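Choline kinase (Streptococcus pneumoniae, PDB 4R78) probably catalyses the ATP-dependent phosphorylation of choline, as a kinase with a protein kinase-like fold, captured here with AMP bound. Local coordinates at residues A[69-72]-A[73-76]; A[171-174]-A[175-179]; A[241-244]-A[245-249]. One frame throughout, in Å; residues are numbered along the deposited sequence.

Contact 1 of 3, residues A[69-72]-A[73-76]; sequences KGTE and KLIN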
ATOM      1  N   LYS A  69       3.770 -13.191   5.494  1.00 14.23           N
ATOM      2  CA  LYS A  69       3.559 -14.532   4.931  1.00 14.64           C
ATOM      3  C   LYS A  69       3.838 -14.605   3.429  1.00 14.75           C
ATOM      4  O   LYS A  69       3.093 -14.047   2.614  1.00 14.89           O
ATOM      5  CB  LYS A  69       2.153 -15.058   5.247  1.00 14.93           C
ATOM      6  CG  LYS A  69       1.919 -16.492   4.784  1.00 15.91           C
ATOM      7  CD  LYS A  69       0.505 -16.948   5.089  1.00 18.11           C
ATOM      8  CE  LYS A  69       0.193 -18.267   4.413  1.00 19.17           C
ATOM      9  NZ  LYS A  69      -1.150 -18.774   4.813  1.00 20.81           N
ATOM     10  N   GLY A  70       4.925 -15.289   3.082  1.00 14.78           N
ATOM     11  CA  GLY A  70       5.348 -15.449   1.693  1.00 15.09           C
ATOM     12  C   GLY A  70       5.773 -14.180   0.973  1.00 14.87           C
ATOM     13  O   GLY A  70       5.890 -14.175  -0.251  1.00 14.85           O
ATOM     14  N   THR A  71       6.018 -13.107   1.721  1.00 15.03           N
ATOM     15  CA  THR A  71       6.362 -11.820   1.112  1.00 15.46           C
ATOM     16  C   THR A  71       7.820 -11.409   1.316  1.00 15.77           C
ATOM     17  O   THR A  71       8.180 -10.265   1.043  1.00 15.68           O
ATOM     18  CB  THR A  71       5.452 -10.681   1.621  1.00 15.25           C
ATOM     19  OG1 THR A  71       5.653 -10.499   3.028  1.00 14.87           O
ATOM     20  CG2 THR A  71       3.987 -10.990   1.341  1.00 15.87           C
ATOM     21  N   GLU A  72       8.655 -12.341   1.779  1.00 16.70           N
ATOM     22  CA  GLU A  72      10.080 -12.081   2.025  1.00 17.85           C
ATOM     23  C   GLU A  72      10.775 -11.350   0.877  1.00 18.17           C
ATOM     24  O   GLU A  72      11.586 -10.453   1.108  1.00 17.95           O
ATOM     25  CB  GLU A  72      10.831 -13.392   2.288  1.00 18.02           C
ATOM     26  CG  GLU A  72      10.452 -14.116   3.574  1.00 19.20           C
ATOM     27  CD  GLU A  72       9.299 -15.099   3.410  1.00 19.92           C
ATOM     28  OE1 GLU A  72       8.557 -15.024   2.410  1.00 19.86           O
ATOM     29  OE2 GLU A  72       9.131 -15.956   4.306  1.00 21.19           O
ATOM     30  N   LYS A  73      10.463 -11.755  -0.350  1.00 18.79           N
ATOM     31  CA  LYS A  73      11.122 -11.221  -1.541  1.00 19.60           C
ATOM     32  C   LYS A  73      10.419  -9.984  -2.098  1.00 19.58           C
ATOM     33  O   LYS A  73      10.965  -9.296  -2.968  1.00 20.43           O
ATOM     34  CB  LYS A  73      11.217 -12.305  -2.620  1.00 19.88           C
ATOM     35  CG  LYS A  73      12.168 -13.441  -2.286  1.00 21.74           C
ATOM     36  CD  LYS A  73      12.225 -14.459  -3.423  1.00 24.25           C
ATOM     37  CE  LYS A  73      13.339 -15.477  -3.215  1.00 25.44           C
ATOM     38  NZ  LYS A  73      13.055 -16.440  -2.110  1.00 27.39           N
ATOM     39  N   LEU A  74       9.221  -9.703  -1.589  1.00 19.19           N
ATOM     40  CA  LEU A  74       8.401  -8.588  -2.064  1.00 18.88           C
ATOM     41  C   LEU A  74       8.473  -7.383  -1.138  1.00 18.48           C
ATOM     42  O   LEU A  74       8.669  -6.253  -1.592  1.00 19.35           O
ATOM     43  CB  LEU A  74       6.942  -9.030  -2.230  1.00 19.04           C
ATOM     44  CG  LEU A  74       6.697 -10.159  -3.235  1.00 19.42           C
ATOM     45  CD1 LEU A  74       5.403 -10.874  -2.916  1.00 19.48           C
ATOM     46  CD2 LEU A  74       6.702  -9.649  -4.670  1.00 19.57           C
ATOM     47  N   ILE A  75       8.290  -7.633   0.156  1.00 17.57           N
ATOM     48  CA  ILE A  75       8.374  -6.607   1.185  1.00 16.68           C
ATOM     49  C   ILE A  75       9.661  -6.843   1.969  1.00 16.23           C
ATOM     50  O   ILE A  75       9.761  -7.805   2.732  1.00 16.26           O
ATOM     51  CB  ILE A  75       7.148  -6.646   2.141  1.00 16.63           C
ATOM     52  CG1 ILE A  75       5.845  -6.387   1.364  1.00 16.91           C
ATOM     53  CG2 ILE A  75       7.324  -5.647   3.298  1.00 16.58           C
ATOM     54  CD1 ILE A  75       4.569  -6.660   2.156  1.00 17.03           C
ATOM     55  N   ASN A  76      10.649  -5.981   1.744  1.00 15.49           N
ATOM     56  CA  ASN A  76      11.923  -6.061   2.442  1.00 14.92           C
ATOM     57  C   ASN A  76      11.727  -5.537   3.857  1.00 14.65           C
ATOM     58  O   ASN A  76      11.594  -4.333   4.076  1.00 14.56           O
ATOM     59  CB  ASN A  76      12.997  -5.263   1.688  1.00 14.96           C
ATOM     60  CG  ASN A  76      14.381  -5.375   2.319  1.00 15.07           C
ATOM     61  OD1 ASN A  76      14.537  -5.345   3.539  1.00 15.82           O
ATOM     62  ND2 ASN A  76      15.403  -5.462   1.472  1.00 16.54           N
TER
HETATM   63  O   HOH W   1       8.659 -13.893  -1.090  1.00 20.64           O
HETATM   64  O   HOH W   2       8.055  -9.564   4.102  1.00 14.13           O

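Contact 2 of 3, residues A[171-174]-A[175-179]; sequences SVRN and AVFSL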
ATOM      1  N   SER A 171       0.599 -10.982 -24.981  1.00 14.45           N
ATOM      2  CA  SER A 171       0.351  -9.692 -25.632  1.00 14.61           C
ATOM      3  C   SER A 171       0.183  -8.540 -24.636  1.00 14.22           C
ATOM      4  O   SER A 171       0.678  -7.438 -24.865  1.00 14.70           O
ATOM      5  CB  SER A 171      -0.861  -9.770 -26.558  1.00 15.03           C
ATOM      6  OG  SER A 171      -0.574 -10.561 -27.701  1.00 16.57           O
ATOM      7  N   VAL A 172      -0.518  -8.793 -23.535  1.00 13.91           N
ATOM      8  CA  VAL A 172      -0.700  -7.765 -22.511  1.00 13.82           C
ATOM      9  C   VAL A 172       0.635  -7.439 -21.831  1.00 14.13           C
ATOM     10  O   VAL A 172       1.004  -6.270 -21.699  1.00 13.82           O
ATOM     11  CB  VAL A 172      -1.793  -8.173 -21.486  1.00 13.69           C
ATOM     12  CG1 VAL A 172      -1.853  -7.188 -20.324  1.00 13.67           C
ATOM     13  CG2 VAL A 172      -3.158  -8.253 -22.175  1.00 13.83           C
ATOM     14  N   ARG A 173       1.360  -8.487 -21.438  1.00 14.15           N
ATOM     15  CA  ARG A 173       2.665  -8.356 -20.792  1.00 14.14           C
ATOM     16  C   ARG A 173       3.622  -7.512 -21.634  1.00 14.00           C
ATOM     17  O   ARG A 173       4.222  -6.558 -21.137  1.00 13.83           O
ATOM     18  CB  ARG A 173       3.262  -9.743 -20.546  1.00 14.20           C
ATOM     19  CG  ARG A 173       4.522  -9.754 -19.712  1.00 14.69           C
ATOM     20  CD  ARG A 173       5.096 -11.155 -19.639  1.00 15.28           C
ATOM     21  NE  ARG A 173       6.165 -11.237 -18.644  1.00 16.07           N
ATOM     22  CZ  ARG A 173       7.455 -11.057 -18.903  1.00 16.73           C
ATOM     23  NH1 ARG A 173       7.859 -10.790 -20.140  1.00 16.90           N
ATOM     24  NH2 ARG A 173       8.342 -11.145 -17.919  1.00 17.41           N
ATOM     25  N   ASN A 174       3.749  -7.853 -22.913  1.00 14.07           N
ATOM     26  CA  ASN A 174       4.649  -7.122 -23.798  1.00 14.43           C
ATOM     27  C   ASN A 174       4.250  -5.655 -23.959  1.00 14.48           C
ATOM     28  O   ASN A 174       5.110  -4.772 -24.011  1.00 14.74           O
ATOM     29  CB  ASN A 174       4.768  -7.810 -25.161  1.00 14.75           C
ATOM     30  CG  ASN A 174       5.419  -9.184 -25.077  1.00 15.37           C
ATOM     31  OD1 ASN A 174       5.114 -10.068 -25.871  1.00 16.83           O
ATOM     32  ND2 ASN A 174       6.321  -9.368 -24.116  1.00 15.57           N
ATOM     33  N   ALA A 175       2.949  -5.394 -24.031  1.00 14.29           N
ATOM     34  CA  ALA A 175       2.455  -4.020 -24.103  1.00 14.33           C
ATOM     35  C   ALA A 175       2.781  -3.246 -22.824  1.00 14.53           C
ATOM     36  O   ALA A 175       3.172  -2.084 -22.880  1.00 14.51           O
ATOM     37  CB  ALA A 175       0.957  -3.993 -24.390  1.00 14.37           C
ATOM     38  N   VAL A 176       2.626  -3.901 -21.674  1.00 14.41           N
ATOM     39  CA  VAL A 176       2.976  -3.290 -20.390  1.00 14.39           C
ATOM     40  C   VAL A 176       4.479  -2.986 -20.319  1.00 14.41           C
ATOM     41  O   VAL A 176       4.873  -1.870 -19.967  1.00 14.15           O
ATOM     42  CB  VAL A 176       2.516  -4.162 -19.197  1.00 14.27           C
ATOM     43  CG1 VAL A 176       3.079  -3.626 -17.878  1.00 14.50           C
ATOM     44  CG2 VAL A 176       0.998  -4.206 -19.136  1.00 14.07           C
ATOM     45  N   PHE A 177       5.309  -3.963 -20.684  1.00 14.53           N
ATOM     46  CA  PHE A 177       6.764  -3.777 -20.653  1.00 14.99           C
ATOM     47  C   PHE A 177       7.271  -2.728 -21.649  1.00 15.28           C
ATOM     48  O   PHE A 177       8.363  -2.184 -21.471  1.00 15.27           O
ATOM     49  CB  PHE A 177       7.501  -5.112 -20.845  1.00 14.92           C
ATOM     50  CG  PHE A 177       7.712  -5.885 -19.565  1.00 15.61           C
ATOM     51  CD1 PHE A 177       8.872  -5.718 -18.814  1.00 16.63           C
ATOM     52  CD2 PHE A 177       6.750  -6.784 -19.113  1.00 16.32           C
ATOM     53  CE1 PHE A 177       9.071  -6.436 -17.632  1.00 17.23           C
ATOM     54  CE2 PHE A 177       6.940  -7.505 -17.929  1.00 17.09           C
ATOM     55  CZ  PHE A 177       8.103  -7.328 -17.191  1.00 16.93           C
ATOM     56  N   SER A 178       6.480  -2.450 -22.689  1.00 15.67           N
ATOM     57  CA  SER A 178       6.835  -1.412 -23.659  1.00 16.41           C
ATOM     58  C   SER A 178       6.772  -0.017 -23.038  1.00 16.29           C
ATOM     59  O   SER A 178       7.365   0.930 -23.557  1.00 16.20           O
ATOM     60  CB  SER A 178       5.946  -1.484 -24.908  1.00 16.53           C
ATOM     61  OG  SER A 178       4.685  -0.874 -24.690  1.00 19.55           O
ATOM     62  N   LEU A 179       6.059   0.105 -21.919  1.00 16.06           N
ATOM     63  CA  LEU A 179       5.929   1.383 -21.222  1.00 16.35           C
ATOM     64  C   LEU A 179       7.212   1.827 -20.520  1.00 16.34           C
ATOM     65  O   LEU A 179       7.369   3.011 -20.212  1.00 16.42           O
ATOM     66  CB  LEU A 179       4.757   1.340 -20.234  1.00 16.47           C
ATOM     67  CG  LEU A 179       3.376   1.068 -20.849  1.00 16.66           C
ATOM     68  CD1 LEU A 179       2.330   0.840 -19.764  1.00 17.27           C
ATOM     69  CD2 LEU A 179       2.942   2.183 -21.799  1.00 17.80           C
TER

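Contact 3 of 3, residues A[241-244]-A[245-249]; sequences EETF and LSHYE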
ATOM      1  N   GLU A 241      -9.866  14.302 -10.154  1.00 15.57           N
ATOM      2  CA  GLU A 241      -8.441  14.293 -10.496  1.00 16.11           C
ATOM      3  C   GLU A 241      -7.900  15.704 -10.714  1.00 16.33           C
ATOM      4  O   GLU A 241      -6.885  16.075 -10.128  1.00 16.44           O
ATOM      5  CB  GLU A 241      -8.159  13.416 -11.718  1.00 16.16           C
ATOM      6  CG  GLU A 241      -8.380  11.933 -11.456  1.00 17.05           C
ATOM      7  CD  GLU A 241      -7.828  11.030 -12.541  1.00 18.46           C
ATOM      8  OE1 GLU A 241      -7.347  11.533 -13.579  1.00 20.88           O
ATOM      9  OE2 GLU A 241      -7.876   9.802 -12.348  1.00 19.60           O
ATOM     10  N   GLU A 242      -8.591  16.492 -11.532  1.00 16.44           N
ATOM     11  CA  GLU A 242      -8.156  17.858 -11.833  1.00 17.26           C
ATOM     12  C   GLU A 242      -8.126  18.747 -10.593  1.00 16.92           C
ATOM     13  O   GLU A 242      -7.169  19.503 -10.385  1.00 17.11           O
ATOM     14  CB  GLU A 242      -9.026  18.473 -12.934  1.00 17.67           C
ATOM     15  CG  GLU A 242      -8.791  17.853 -14.304  1.00 21.22           C
ATOM     16  CD  GLU A 242      -7.322  17.846 -14.702  1.00 24.80           C
ATOM     17  OE1 GLU A 242      -6.780  18.932 -15.005  1.00 27.24           O
ATOM     18  OE2 GLU A 242      -6.712  16.752 -14.712  1.00 26.54           O
ATOM     19  N   THR A 243      -9.160  18.639  -9.762  1.00 16.71           N
ATOM     20  CA  THR A 243      -9.240  19.419  -8.533  1.00 16.76           C
ATOM     21  C   THR A 243      -8.130  19.010  -7.566  1.00 16.27           C
ATOM     22  O   THR A 243      -7.462  19.869  -6.995  1.00 16.41           O
ATOM     23  CB  THR A 243     -10.638  19.302  -7.873  1.00 17.08           C
ATOM     24  OG1 THR A 243     -11.632  19.765  -8.795  1.00 18.04           O
ATOM     25  CG2 THR A 243     -10.722  20.126  -6.597  1.00 17.77           C
ATOM     26  N   PHE A 244      -7.920  17.706  -7.397  1.00 15.60           N
ATOM     27  CA  PHE A 244      -6.860  17.247  -6.513  1.00 15.13           C
ATOM     28  C   PHE A 244      -5.485  17.702  -6.991  1.00 15.20           C
ATOM     29  O   PHE A 244      -4.675  18.167  -6.191  1.00 14.94           O
ATOM     30  CB  PHE A 244      -6.875  15.729  -6.319  1.00 14.82           C
ATOM     31  CG  PHE A 244      -5.978  15.272  -5.204  1.00 13.83           C
ATOM     32  CD1 PHE A 244      -6.476  15.137  -3.907  1.00 13.93           C
ATOM     33  CD2 PHE A 244      -4.623  15.024  -5.432  1.00 12.94           C
ATOM     34  CE1 PHE A 244      -5.642  14.746  -2.863  1.00 13.98           C
ATOM     35  CE2 PHE A 244      -3.782  14.631  -4.387  1.00 12.47           C
ATOM     36  CZ  PHE A 244      -4.292  14.491  -3.110  1.00 13.22           C
ATOM     37  N   LEU A 245      -5.228  17.564  -8.288  1.00 15.14           N
ATOM     38  CA  LEU A 245      -3.950  17.984  -8.857  1.00 15.59           C
ATOM     39  C   LEU A 245      -3.710  19.477  -8.660  1.00 16.29           C
ATOM     40  O   LEU A 245      -2.592  19.891  -8.359  1.00 16.44           O
ATOM     41  CB  LEU A 245      -3.845  17.595 -10.332  1.00 15.46           C
ATOM     42  CG  LEU A 245      -3.786  16.093 -10.637  1.00 15.46           C
ATOM     43  CD1 LEU A 245      -3.877  15.828 -12.131  1.00 15.92           C
ATOM     44  CD2 LEU A 245      -2.533  15.454 -10.050  1.00 15.61           C
ATOM     45  N   SER A 246      -4.762  20.282  -8.808  1.00 16.82           N
ATOM     46  CA  SER A 246      -4.644  21.719  -8.570  1.00 17.58           C
ATOM     47  C   SER A 246      -4.174  22.028  -7.146  1.00 17.64           C
ATOM     48  O   SER A 246      -3.309  22.885  -6.949  1.00 18.20           O
ATOM     49  CB  SER A 246      -5.959  22.434  -8.871  1.00 17.51           C
ATOM     50  OG  SER A 246      -5.795  23.833  -8.745  1.00 19.58           O
ATOM     51  N   HIS A 247      -4.739  21.318  -6.169  1.00 17.70           N
ATOM     52  CA  HIS A 247      -4.347  21.435  -4.764  1.00 17.71           C
ATOM     53  C   HIS A 247      -2.915  20.927  -4.514  1.00 17.15           C
ATOM     54  O   HIS A 247      -2.148  21.539  -3.773  1.00 17.04           O
ATOM     55  CB  HIS A 247      -5.307  20.626  -3.883  1.00 18.48           C
ATOM     56  CG  HIS A 247      -6.645  21.265  -3.673  1.00 20.13           C
ATOM     57  ND1 HIS A 247      -7.101  21.633  -2.425  1.00 21.88           N
ATOM     58  CD2 HIS A 247      -7.636  21.576  -4.541  1.00 21.24           C
ATOM     59  CE1 HIS A 247      -8.310  22.154  -2.535  1.00 22.36           C
ATOM     60  NE2 HIS A 247      -8.657  22.135  -3.809  1.00 21.95           N
ATOM     61  N   TYR A 248      -2.576  19.798  -5.132  1.00 16.17           N
ATOM     62  CA  TYR A 248      -1.323  19.098  -4.849  1.00 15.64           C
ATOM     63  C   TYR A 248      -0.104  19.709  -5.545  1.00 15.66           C
ATOM     64  O   TYR A 248       0.994  19.739  -4.975  1.00 15.41           O
ATOM     65  CB  TYR A 248      -1.466  17.611  -5.206  1.00 15.08           C
ATOM     66  CG  TYR A 248      -0.154  16.868  -5.309  1.00 14.43           C
ATOM     67  CD1 TYR A 248       0.420  16.263  -4.188  1.00 14.36           C
ATOM     68  CD2 TYR A 248       0.528  16.790  -6.526  1.00 14.26           C
ATOM     69  CE1 TYR A 248       1.628  15.587  -4.281  1.00 14.73           C
ATOM     70  CE2 TYR A 248       1.741  16.120  -6.629  1.00 14.24           C
ATOM     71  CZ  TYR A 248       2.284  15.523  -5.503  1.00 13.59           C
ATOM     72  OH  TYR A 248       3.476  14.854  -5.612  1.00 14.71           O
ATOM     73  N   GLU A 249      -0.302  20.169  -6.778  1.00 15.76           N
ATOM     74  CA  GLU A 249       0.766  20.726  -7.610  1.00 16.34           C
ATOM     75  C   GLU A 249       1.461  21.899  -6.924  1.00 16.22           C
ATOM     76  O   GLU A 249       0.809  22.790  -6.380  1.00 16.36           O
ATOM     77  CB  GLU A 249       0.193  21.180  -8.956  1.00 16.74           C
ATOM     78  CG  GLU A 249       1.213  21.486 -10.050  1.00 19.17           C
ATOM     79  CD  GLU A 249       0.552  21.975 -11.333  1.00 22.33           C
ATOM     80  OE1 GLU A 249      -0.616  22.428 -11.275  1.00 25.33           O
ATOM     81  OE2 GLU A 249       1.201  21.921 -12.400  1.00 24.26           O
TER

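Contact 1 of 3, residues A[69-72]-A[73-76]
Thr71 lies alongside Ile75, both side chains pointing the same way, and its hydroxyl oxygen lies against the terminal methyl of the isoleucine, with OG1 of Thr71 4.1 Å from CD1 of Ile75. CG1 of Ile75 stands anti to its carbonyl carbon (chi1 -61°), and the chain then runs on extended to lay CD1 beside the threonine. Both residues are buried. The Thr71 hydroxyl sits between the backbone N and the carbonyl carbon (chi1 64°), a setting from which it also hydrogen-bonds the carbonyl of Phe67, earlier in the same loop. On the backbone, one carbonyl oxygen takes two N-H groups: Leu74 N reaches Thr71 O at 2.9 Å from above the carbonyl plane, and Ile75 N reaches Thr71 O at 2.8 Å in a much straighter bond (165° at the hydrogen). These i to i+3 and i to i+4 bonds close a compact turn in the loop that links strand 61-66 to helix 77-87, in the N-terminal part of a protein kinase-like fold. Asn76 ends the segment as the N-cap of that helix, its OD1 accepting from Asp79 N. Two waters brace the turn. One gives a hydrogen bond to Gly70 O and accepts one from Lys73 N, 2.9 Å from that nitrogen; the other donates to both Thr71 OG1 and Ile75 O, lying 2.8 Å from OG1 of Thr71, and thus ties together the polar atoms of the two residues whose apolar parts touch. Gly70, just before the turn, has positive phi, and its carbonyl also accepts a hydrogen bond from Tyr277 OH of helix 257-280. Leu74 packs on Lys155, Tyr156 and Leu159 of helix 149-159, while Ile75 rests on Phe67 and Tyr217.

Contact 2 of 3, residues A[171-174]-A[175-179]
Regular i to i+4 bonds run through residues 171-177: Ala175 N to Ser171 O, Val176 N to Val172 O at 2.9 Å, and Phe177 N to Arg173 O at 2.8 Å, whereas the bond from Ser178 N to Asn174 O is weak. One turn apart on helix 169-177, Arg173 and Phe177 carry the main side-chain contact. The arginine is extended from CG to NE, with CG anti to the backbone N (chi1 -172°), which sends the guanidinium outward from the helix, where the Phe177 ring leans back to meet it. CE2 of Phe177 lies over the centre of one guanidinium face, 3.7 Å from CZ of Arg173, and the two planes are inclined by 31°. The aliphatic part joins in, CG of Arg173 lying 3.8 Å from CD2 of Phe177. At its edge the same ring meets the carbonyl of Arg173, with CD2 of Phe177 3.2 Å from Arg173 O. Arg173 NE makes a salt bridge with Glu157 OE2 of helix 149-159. Ser178 OG turns back to donate to Ala175 O at 2.7 Å. Val172 and Val176 meet through CG1 and CG2 on a buried side, where Val176 packs on Leu266 and Thr269 of helix 257-280 and Val172 on Tyr293 and Val297 of helix 288-303. Phe177 separately touches Ile153 and Lys154 of helix 149-159.

Contact 3 of 3, residues A[241-244]-A[245-249]
Phe244 and Tyr248, one turn apart on helix 238-248, set their side chains at a slant to each other: the CD2-CE2 side of the phenyl ring reaches the base of the tyrosine, CE2 of Phe244 lying 3.9 Å from CB of Tyr248. Both rings leave the backbone with CG anti to N (chi1 -168° for Phe244), but the tyrosine ring then leads away from the phenylalanine, and its OH hydrogen-bonds His137 ND1. Thr243 and His247 instead run side by side in the same direction on an exposed strip, with CG2 of Thr243 4.0 Å from CD2 of His247. The imidazole presents this edge to the backbone as well: CD2 of His247 approaches Thr243 O to 3.0 Å near the ring plane, while the same oxygen accepts the N-H of His247. Leu245 crosses Glu242, whose chain bends at chi2 (-53°) and brings OE2 to 3.9 Å from CD1 of Leu245; that carboxylate oxygen is also hydrogen-bonded to His257. The helical i to i+4 bonds run through the segment, Leu245 N donating to Glu241 O at 2.9 Å. Phe244 packs on Ile129 and Ala130 of helix 126-137 and meets Phe126 edge-to-face. Leu245 and Tyr248 lie on Leu227 of helix 223-233, and Leu245 also reaches Ile260 of helix 257-280, to which Glu241 is joined by a salt bridge with Lys264.

Overall arrangement
The three contacts follow one another in series along one chain and do not touch. Contact 1 belongs to the loop between strand 61-66 and helix 77-87, whereas contacts 2 and 3 lie on helices 169-177 and 238-248 of the helical part. Centres of contacts 1 and 2 are about 25 Å apart, those of 2 and 3 about 29 Å, and those of 1 and 3 about 34 Å; contacts 1 and 3 lie on opposite sides of the chain's centre. Helix 257-280 is a common neighbour of all three, and helix 149-159 of the first two. In contact 1 the side chain of Ile75 is about 11 Å from AMP; contacts 2 and 3 are peripheral helix packing.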